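Local coordinates for histidine triad (HIT) protein (Sinorhizobium meliloti, PDB 3NRD) that is a histidine triad (HIT) family protein that probably binds nucleotides and acts on their phosphate groups, at residues I18-M26 with W36-A44. Numbering follows the deposited sequence. Where two conformers were deposited one is given.
Sequences IGTLGLCQM and WLILVPQRA. With SO4 (sulfate ion), chain I; SO4 (sulfate ion), chain G.
The side-chain amides of Gln-25 and Gln-42 meet nearly perpendicular, their planes 79° apart. Gln-25 NE2 donates within its amide plane to Gln-42 OE1 at 3.0 Å, while Gln-25 CG lies over one face of the Gln-42 amide, 3.6 Å from Gln-42 CD. The pair sits at the end of a β-hairpin of the HIT-domain antiparallel sheet, joining strands 24-29 and 36-41. Gln-25 and Val-40 form a hydrogen-bonded pair through reciprocal bonds, Val-40 N to Gln-25 O at 2.8 Å and Gln-25 N to Val-40 O. Beyond Pro-41 the chain folds into an inverse γ-turn centred on Gln-42, and here a side chain adds to the backbone bonding. With CG beside its backbone N (chi1 -58°) and an extended chain, Gln-42 reaches back over Leu-23. Leu-23 O accepts two bonds from opposite faces of its plane, from Gln-42 N at 2.9 Å and from Gln-42 NE2 at 3.1 Å, the latter within the Gln-42 amide plane. The other amide hydrogen of NE2 serves a sulfate ion. On the sheet face carrying Cys-24, Met-26 and Leu-39, Cys-24 SG lies against the Pro-41 ring, and the selenomethionine Met-26 touches Leu-37 through its methyl. Helix 54-75 covers this side, its Glu-63 accepting from Leu-23 N and Cys-24 N. Arg-43, salt-bridged to Asp-56, crosses Leu-23 at about a right angle, and Leu-23 CD1 lies 3.6 Å from Arg-43 NE.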
ATOM      1  N   ILE A  18     -15.774 -12.855  -1.652  1.00 24.32           N
ATOM      2  CA  ILE A  18     -15.567 -13.877  -0.613  1.00 25.73           C
ATOM      3  C   ILE A  18     -16.073 -13.466   0.777  1.00 26.33           C
ATOM      4  O   ILE A  18     -15.808 -14.172   1.743  1.00 28.56           O
ATOM      5  CB  ILE A  18     -14.062 -14.337  -0.545  1.00 25.43           C
ATOM      6  CG1 ILE A  18     -13.122 -13.212  -0.149  1.00 25.33           C
ATOM      7  CG2 ILE A  18     -13.606 -14.917  -1.907  1.00 25.81           C
ATOM      8  CD1 ILE A  18     -11.704 -13.685   0.028  1.00 22.94           C
ATOM      9  N   GLY A  19     -16.811 -12.364   0.871  1.00 26.62           N
ATOM     10  CA  GLY A  19     -17.395 -11.914   2.133  1.00 26.73           C
ATOM     11  C   GLY A  19     -17.275 -10.416   2.329  1.00 25.66           C
ATOM     12  O   GLY A  19     -16.692  -9.709   1.522  1.00 24.91           O
ATOM     13  N   THR A  20     -17.855  -9.958   3.420  1.00 25.76           N
ATOM     14  CA  THR A  20     -17.796  -8.572   3.846  1.00 25.53           C
ATOM     15  C   THR A  20     -17.357  -8.576   5.280  1.00 24.53           C
ATOM     16  O   THR A  20     -17.710  -9.487   6.020  1.00 25.52           O
ATOM     17  CB  THR A  20     -19.184  -7.932   3.700  1.00 26.40           C
ATOM     18  OG1 THR A  20     -19.598  -8.077   2.331  1.00 26.77           O
ATOM     19  CG2 THR A  20     -19.166  -6.459   4.059  1.00 26.97           C
ATOM     20  N   LEU A  21     -16.576  -7.573   5.648  1.00 23.68           N
ATOM     21  CA  LEU A  21     -16.182  -7.295   7.022  1.00 24.22           C
ATOM     22  C   LEU A  21     -17.178  -6.252   7.524  1.00 24.56           C
ATOM     23  O   LEU A  21     -18.352  -6.372   7.184  1.00 26.91           O
ATOM     24  CB  LEU A  21     -14.716  -6.871   7.069  1.00 23.00           C
ATOM     25  CG  LEU A  21     -13.695  -7.913   6.593  1.00 23.29           C
ATOM     26  CD1 LEU A  21     -12.288  -7.317   6.657  1.00 21.80           C
ATOM     27  CD2 LEU A  21     -13.764  -9.223   7.380  1.00 19.50           C
ATOM     28  N   GLY A  22     -16.791  -5.281   8.339  1.00 23.81           N
ATOM     29  CA  GLY A  22     -17.712  -4.223   8.740  1.00 23.94           C
ATOM     30  C   GLY A  22     -17.809  -3.106   7.722  1.00 23.24           C
ATOM     31  O   GLY A  22     -18.883  -2.701   7.275  1.00 24.07           O
ATOM     32  N   LEU A  23     -16.664  -2.561   7.406  1.00 21.98           N
ATOM     33  CA  LEU A  23     -16.573  -1.487   6.451  1.00 21.84           C
ATOM     34  C   LEU A  23     -16.319  -2.013   5.034  1.00 21.46           C
ATOM     35  O   LEU A  23     -16.904  -1.478   4.089  1.00 20.44           O
ATOM     36  CB  LEU A  23     -15.457  -0.544   6.849  1.00 20.83           C
ATOM     37  CG  LEU A  23     -15.139   0.613   5.893  1.00 21.50           C
ATOM     38  CD1 LEU A  23     -16.344   1.484   5.666  1.00 21.66           C
ATOM     39  CD2 LEU A  23     -13.946   1.402   6.471  1.00 18.70           C
ATOM     40  N   CYS A  24     -15.424  -3.000   4.903  1.00 20.74           N
ATOM     41  CA  CYS A  24     -14.903  -3.422   3.609  1.00 21.16           C
ATOM     42  C   CYS A  24     -15.543  -4.702   3.086  1.00 22.11           C
ATOM     43  O   CYS A  24     -15.657  -5.675   3.826  1.00 22.72           O
ATOM     44  CB  CYS A  24     -13.414  -3.649   3.677  1.00 20.00           C
ATOM     45  SG  CYS A  24     -12.464  -2.142   3.836  1.00 23.46           S
ATOM     46  N   GLN A  25     -15.970  -4.686   1.819  1.00 22.68           N
ATOM     47  CA  GLN A  25     -16.172  -5.905   1.056  1.00 23.47           C
ATOM     48  C   GLN A  25     -14.802  -6.513   0.764  1.00 23.42           C
ATOM     49  O   GLN A  25     -13.843  -5.774   0.533  1.00 22.43           O
ATOM     50  CB  GLN A  25     -16.864  -5.627  -0.263  1.00 24.71           C
ATOM     51  CG  GLN A  25     -18.329  -5.239  -0.127  1.00 26.66           C
ATOM     52  CD  GLN A  25     -18.974  -4.838  -1.441  1.00 28.82           C
ATOM     53  OE1 GLN A  25     -18.500  -5.212  -2.502  1.00 28.01           O
ATOM     54  NE2 GLN A  25     -20.058  -4.038  -1.365  1.00 30.41           N
HETATM   55  N   MSE A  26     -14.729  -7.846   0.779  1.00 22.83           N
HETATM   56  CA  MSE A  26     -13.515  -8.590   0.458  1.00 22.54           C
HETATM   57  C   MSE A  26     -13.715  -9.319  -0.845  1.00 22.68           C
HETATM   58  O   MSE A  26     -14.742  -9.997  -1.037  1.00 23.82           O
HETATM   59  CB  MSE A  26     -13.200  -9.648   1.503  1.00 22.01           C
HETATM   60  CG  MSE A  26     -12.883  -9.131   2.836  1.00 23.67           C
HETATM   61 SE   MSE A  26     -12.323 -10.574   4.071  0.75 26.58          SE
HETATM   62  CE  MSE A  26     -10.843 -11.102   3.003  1.00 26.93           C
ATOM     63  N   TRP A  36      -4.186 -13.072  -3.483  1.00 19.44           N
ATOM     64  CA  TRP A  36      -4.349 -11.622  -3.655  1.00 18.72           C
ATOM     65  C   TRP A  36      -5.798 -11.276  -3.371  1.00 18.10           C
ATOM     66  O   TRP A  36      -6.703 -11.768  -4.053  1.00 17.61           O
ATOM     67  CB  TRP A  36      -3.946 -11.303  -5.075  1.00 18.74           C
ATOM     68  CG  TRP A  36      -3.989  -9.901  -5.526  1.00 18.85           C
ATOM     69  CD1 TRP A  36      -4.480  -8.821  -4.875  1.00 20.40           C
ATOM     70  CD2 TRP A  36      -3.557  -9.445  -6.787  1.00 18.89           C
ATOM     71  NE1 TRP A  36      -4.382  -7.719  -5.656  1.00 21.35           N
ATOM     72  CE2 TRP A  36      -3.816  -8.073  -6.846  1.00 20.93           C
ATOM     73  CE3 TRP A  36      -2.979 -10.078  -7.897  1.00 22.71           C
ATOM     74  CZ2 TRP A  36      -3.514  -7.302  -7.967  1.00 22.94           C
ATOM     75  CZ3 TRP A  36      -2.678  -9.319  -9.011  1.00 23.42           C
ATOM     76  CH2 TRP A  36      -2.945  -7.946  -9.041  1.00 23.77           C
ATOM     77  N   LEU A  37      -5.994 -10.480  -2.325  1.00 17.57           N
ATOM     78  CA  LEU A  37      -7.284 -10.016  -1.886  1.00 18.21           C
ATOM     79  C   LEU A  37      -7.370  -8.529  -2.106  1.00 18.74           C
ATOM     80  O   LEU A  37      -6.346  -7.811  -2.072  1.00 18.82           O
ATOM     81  CB  LEU A  37      -7.457 -10.276  -0.410  1.00 17.78           C
ATOM     82  CG  LEU A  37      -7.231 -11.732   0.024  1.00 19.27           C
ATOM     83  CD1 LEU A  37      -7.474 -11.849   1.519  1.00 18.55           C
ATOM     84  CD2 LEU A  37      -8.111 -12.703  -0.745  1.00 19.31           C
ATOM     85  N   ILE A  38      -8.583  -8.046  -2.294  1.00 18.90           N
ATOM     86  CA  ILE A  38      -8.816  -6.622  -2.190  1.00 19.51           C
ATOM     87  C   ILE A  38      -9.899  -6.333  -1.179  1.00 18.47           C
ATOM     88  O   ILE A  38     -10.842  -7.121  -1.035  1.00 19.75           O
ATOM     89  CB  ILE A  38      -9.121  -5.938  -3.561  1.00 20.20           C
ATOM     90  CG1 ILE A  38     -10.402  -6.418  -4.192  1.00 23.72           C
ATOM     91  CG2 ILE A  38      -7.974  -6.217  -4.515  1.00 23.88           C
ATOM     92  CD1 ILE A  38     -10.811  -5.597  -5.440  1.00 25.95           C
ATOM     93  N   LEU A  39      -9.721  -5.214  -0.485  1.00 17.40           N
ATOM     94  CA  LEU A  39     -10.670  -4.717   0.505  0.50 17.38           C
ATOM     95  C   LEU A  39     -11.265  -3.454  -0.074  1.00 17.29           C
ATOM     96  O   LEU A  39     -10.527  -2.560  -0.465  1.00 17.68           O
ATOM     97  CB  LEU A  39     -10.005  -4.414   1.838  0.50 16.80           C
ATOM     98  CG  LEU A  39      -9.996  -5.607   2.791  0.50 17.22           C
ATOM     99  CD1 LEU A  39      -9.070  -6.715   2.258  0.50 17.32           C
ATOM    100  CD2 LEU A  39      -9.599  -5.159   4.188  0.50 14.43           C
ATOM    101  N   VAL A  40     -12.587  -3.390  -0.165  1.00 17.50           N
ATOM    102  CA  VAL A  40     -13.257  -2.230  -0.788  1.00 17.12           C
ATOM    103  C   VAL A  40     -14.153  -1.634   0.278  1.00 17.06           C
ATOM    104  O   VAL A  40     -15.191  -2.236   0.581  1.00 16.94           O
ATOM    105  CB  VAL A  40     -14.051  -2.618  -2.012  1.00 17.67           C
ATOM    106  CG1 VAL A  40     -14.727  -1.322  -2.643  1.00 15.61           C
ATOM    107  CG2 VAL A  40     -13.147  -3.369  -2.997  1.00 15.55           C
ATOM    108  N   PRO A  41     -13.719  -0.518   0.902  1.00 17.85           N
ATOM    109  CA  PRO A  41     -14.568   0.156   1.890  1.00 18.83           C
ATOM    110  C   PRO A  41     -15.850   0.606   1.234  1.00 19.70           C
ATOM    111  O   PRO A  41     -15.805   1.253   0.187  1.00 20.70           O
ATOM    112  CB  PRO A  41     -13.766   1.386   2.296  1.00 18.78           C
ATOM    113  CG  PRO A  41     -12.425   1.210   1.781  1.00 19.26           C
ATOM    114  CD  PRO A  41     -12.404   0.140   0.774  1.00 17.58           C
ATOM    115  N   GLN A  42     -16.981   0.344   1.873  1.00 20.52           N
ATOM    116  CA  GLN A  42     -18.295   0.583   1.257  1.00 21.86           C
ATOM    117  C   GLN A  42     -18.788   2.004   1.529  1.00 22.18           C
ATOM    118  O   GLN A  42     -19.861   2.216   2.102  1.00 23.69           O
ATOM    119  CB  GLN A  42     -19.262  -0.440   1.775  1.00 22.55           C
ATOM    120  CG  GLN A  42     -18.834  -1.862   1.522  1.00 23.15           C
ATOM    121  CD  GLN A  42     -19.750  -2.840   2.211  1.00 25.10           C
ATOM    122  OE1 GLN A  42     -20.562  -3.475   1.562  1.00 24.23           O
ATOM    123  NE2 GLN A  42     -19.621  -2.963   3.530  1.00 25.29           N
ATOM    124  N   ARG A  43     -17.984   2.974   1.105  1.00 21.75           N
ATOM    125  CA  ARG A  43     -18.319   4.389   1.137  1.00 22.29           C
ATOM    126  C   ARG A  43     -18.285   4.923  -0.299  1.00 22.48           C
ATOM    127  O   ARG A  43     -17.360   4.652  -1.037  1.00 21.81           O
ATOM    128  CB  ARG A  43     -17.331   5.158   2.014  1.00 21.83           C
ATOM    129  CG  ARG A  43     -17.167   4.677   3.434  1.00 22.14           C
ATOM    130  CD  ARG A  43     -18.462   4.790   4.224  1.00 23.80           C
ATOM    131  NE  ARG A  43     -18.302   4.540   5.659  1.00 24.90           N
ATOM    132  CZ  ARG A  43     -19.281   4.198   6.506  1.00 25.92           C
ATOM    133  NH1 ARG A  43     -20.533   3.983   6.080  1.00 27.05           N
ATOM    134  NH2 ARG A  43     -18.992   4.024   7.787  1.00 24.65           N
ATOM    135  N   ALA A  44     -19.303   5.682  -0.678  1.00 24.06           N
ATOM    136  CA  ALA A  44     -19.418   6.247  -2.017  1.00 25.33           C
ATOM    137  C   ALA A  44     -18.353   7.299  -2.316  1.00 25.84           C
ATOM    138  O   ALA A  44     -17.956   8.059  -1.436  1.00 25.11           O
ATOM    139  CB  ALA A  44     -20.817   6.859  -2.214  1.00 26.58           C
TER
HETATM  140  S   SO4 I 215     -21.623  -4.687   7.219  0.50 50.93           S
HETATM  141  O1  SO4 I 215     -20.870  -5.317   8.279  0.50 50.48           O
HETATM  142  O2  SO4 I 215     -22.758  -5.573   6.957  0.50 51.25           O
HETATM  143  O3  SO4 I 215     -22.077  -3.367   7.645  0.50 48.96           O
HETATM  144  O4  SO4 I 215     -20.789  -4.555   6.035  0.50 49.79           O
HETATM  145  S   SO4 G 205     -21.896   7.168   1.856  1.00 46.97           S
HETATM  146  O1  SO4 G 205     -20.802   7.514   2.736  1.00 49.75           O
HETATM  147  O2  SO4 G 205     -23.029   6.793   2.669  1.00 48.26           O
HETATM  148  O3  SO4 G 205     -22.215   8.358   1.092  1.00 47.97           O
HETATM  149  O4  SO4 G 205     -21.522   6.065   0.977  1.00 45.46           O